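Local coordinates for hypothetical protein (Caulobacter vibrioides, PDB 2QAS) that probably acts as an adaptor that recognises ssrA-tagged proteins and delivers them to the ClpX unfoldase for degradation, at residues A[92-97]-A[101-106]. Sequence-based numbering, arbitrary orientation.
Sequences VTLKFG and KRLSVP
Val92 and Leu94 face Leu103 and Lys101 as antiparallel hydrogen-bonded pairs, with Thr93 and Arg102 as the non-hydrogen-bonded pair between them, and the N-to-C directions of the short segments 92-96 and 101-106 differ by 133°. How such a two-stranded unit builds a polar face and a largely apolar one is well seen here. Around Leu94 and Lys101 the bonds are fairly straight: Lys101 N reaches Leu94 O at 2.7 Å, almost in line with the carbonyl, and Leu94 N returns to Lys101 O at 2.9 Å. Leu103 N bonds to Val92 O with a more bent N-H...O angle of 143°.

On one face, the side chains of Thr93 and Arg102 cross at about a right angle. With Thr93 OG1 anti to its carbonyl carbon (chi1 -64°), the hydroxyl oxygen accepts a nearly straight bond from Arg102 NE at 3.1 Å, meeting the guanidinium at its edge and in its plane. Bends at chi2 and chi3 fold the arginine back across the neighbouring strand, where one guanidinium face lies over the backbone of Val92.

Opposite this pair, the methylenes of Lys101 pass obliquely by the Phe96 ring, with Lys101 CD 3.6 Å from Phe96 CD1. Deeper on the same face Leu94 CD1 meets Leu103 CD1 at 4.2 Å, and Met72 of strand 71-76 touches both Phe96 and Leu103. A bound peptide is hydrogen-bonded to the backbone of Lys95 and packs on Leu94 and Phe96, making this twisted antiparallel beta hairpin of the SspB fold part of a peptide-binding surface.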
loop_
_atom_site.group_PDB
_atom_site.type_symbol
_atom_site.label_atom_id
_atom_site.label_comp_id
_atom_site.label_asym_id
_atom_site.label_seq_id
_atom_site.Cartn_x
_atom_site.Cartn_y
_atom_site.Cartn_z
ATOM N N VAL A 92 -20.752 -4.765 -7.227
ATOM C CA VAL A 92 -21.801 -4.468 -6.242
ATOM C C VAL A 92 -23.126 -4.177 -6.928
ATOM O O VAL A 92 -23.153 -3.727 -8.072
ATOM C CB VAL A 92 -21.511 -3.151 -5.447
ATOM C CG1 VAL A 92 -22.283 -3.137 -4.153
ATOM C CG2 VAL A 92 -20.044 -2.996 -5.191
ATOM N N THR A 93 -24.218 -4.387 -6.206
ATOM C CA THR A 93 -25.534 -4.073 -6.733
ATOM C C THR A 93 -26.005 -2.834 -5.985
ATOM O O THR A 93 -25.992 -2.805 -4.751
ATOM C CB THR A 93 -26.535 -5.190 -6.475
ATOM O OG1 THR A 93 -26.129 -6.362 -7.184
ATOM C CG2 THR A 93 -27.929 -4.769 -6.940
ATOM N N LEU A 94 -26.408 -1.813 -6.730
ATOM C CA LEU A 94 -26.900 -0.575 -6.151
ATOM C C LEU A 94 -28.233 -0.225 -6.841
ATOM O O LEU A 94 -28.621 -0.864 -7.824
ATOM C CB LEU A 94 -25.886 0.539 -6.397
ATOM C CG LEU A 94 -24.448 0.371 -5.902
ATOM C CD1 LEU A 94 -23.615 1.554 -6.370
ATOM C CD2 LEU A 94 -24.420 0.259 -4.372
ATOM N N LYS A 95 -28.923 0.797 -6.347
ATOM C CA LYS A 95 -30.197 1.209 -6.931
ATOM C C LYS A 95 -30.135 2.597 -7.524
ATOM O O LYS A 95 -29.588 3.515 -6.920
ATOM C CB LYS A 95 -31.298 1.194 -5.879
ATOM C CG LYS A 95 -31.902 -0.146 -5.666
ATOM C CD LYS A 95 -33.006 -0.082 -4.639
ATOM C CE LYS A 95 -33.613 -1.461 -4.467
ATOM N NZ LYS A 95 -34.316 -1.525 -3.177
ATOM N N PHE A 96 -30.703 2.746 -8.708
ATOM C CA PHE A 96 -30.739 4.036 -9.385
ATOM C C PHE A 96 -32.199 4.270 -9.748
ATOM O O PHE A 96 -32.770 3.537 -10.566
ATOM C CB PHE A 96 -29.855 4.006 -10.631
ATOM C CG PHE A 96 -28.432 3.637 -10.340
ATOM C CD1 PHE A 96 -28.066 2.312 -10.184
ATOM C CD2 PHE A 96 -27.461 4.623 -10.179
ATOM C CE1 PHE A 96 -26.746 1.965 -9.871
ATOM C CE2 PHE A 96 -26.140 4.290 -9.865
ATOM C CZ PHE A 96 -25.781 2.959 -9.711
ATOM N N GLY A 97 -32.804 5.276 -9.116
ATOM C CA GLY A 97 -34.208 5.544 -9.358
ATOM C C GLY A 97 -35.009 4.308 -8.980
ATOM O O GLY A 97 -35.911 3.893 -9.720
ATOM N N LYS A 101 -29.128 -2.295 -10.040
ATOM C CA LYS A 101 -28.176 -2.514 -11.127
ATOM C C LYS A 101 -26.806 -2.968 -10.614
ATOM O O LYS A 101 -26.392 -2.609 -9.510
ATOM C CB LYS A 101 -28.005 -1.231 -11.946
ATOM C CG LYS A 101 -29.285 -0.732 -12.588
ATOM C CD LYS A 101 -29.094 0.630 -13.235
ATOM C CE LYS A 101 -30.412 1.152 -13.824
ATOM N NZ LYS A 101 -31.004 0.206 -14.831
ATOM N N ARG A 102 -26.106 -3.749 -11.434
ATOM C CA ARG A 102 -24.786 -4.274 -11.093
ATOM C C ARG A 102 -23.635 -3.468 -11.676
ATOM O O ARG A 102 -23.730 -2.932 -12.776
ATOM C CB ARG A 102 -24.658 -5.718 -11.566
ATOM C CG ARG A 102 -24.891 -6.750 -10.478
ATOM C CD ARG A 102 -23.582 -7.364 -10.001
ATOM N NE ARG A 102 -23.597 -7.494 -8.551
ATOM C CZ ARG A 102 -22.669 -8.111 -7.836
ATOM N NH1 ARG A 102 -21.633 -8.682 -8.431
ATOM N NH2 ARG A 102 -22.765 -8.124 -6.518
ATOM N N LEU A 103 -22.536 -3.409 -10.933
ATOM C CA LEU A 103 -21.352 -2.678 -11.357
ATOM C C LEU A 103 -20.092 -3.429 -10.998
ATOM O O LEU A 103 -20.016 -4.085 -9.955
ATOM C CB LEU A 103 -21.274 -1.324 -10.663
ATOM C CG LEU A 103 -22.192 -0.195 -11.091
ATOM C CD1 LEU A 103 -21.917 0.994 -10.186
ATOM C CD2 LEU A 103 -21.938 0.169 -12.551
ATOM N N SER A 104 -19.098 -3.308 -11.867
ATOM C CA SER A 104 -17.798 -3.912 -11.648
ATOM C C SER A 104 -16.796 -2.794 -11.811
ATOM O O SER A 104 -16.781 -2.114 -12.835
ATOM C CB SER A 104 -17.524 -5.020 -12.655
ATOM O OG SER A 104 -18.035 -6.238 -12.157
ATOM N N VAL A 105 -15.971 -2.595 -10.794
ATOM C CA VAL A 105 -14.982 -1.530 -10.842
ATOM C C VAL A 105 -13.597 -2.019 -10.452
ATOM O O VAL A 105 -13.422 -2.644 -9.405
ATOM C CB VAL A 105 -15.390 -0.374 -9.902
ATOM C CG1 VAL A 105 -14.360 0.743 -9.968
ATOM C CG2 VAL A 105 -16.773 0.132 -10.285
ATOM N N PRO A 106 -12.591 -1.763 -11.306
ATOM C CA PRO A 106 -11.240 -2.213 -10.960
ATOM C C PRO A 106 -10.680 -1.224 -9.951
ATOM O O PRO A 106 -11.072 -0.054 -9.940
ATOM C CB PRO A 106 -10.493 -2.147 -12.298
ATOM C CG PRO A 106 -11.577 -2.231 -13.325
ATOM C CD PRO A 106 -12.653 -1.363 -12.722
#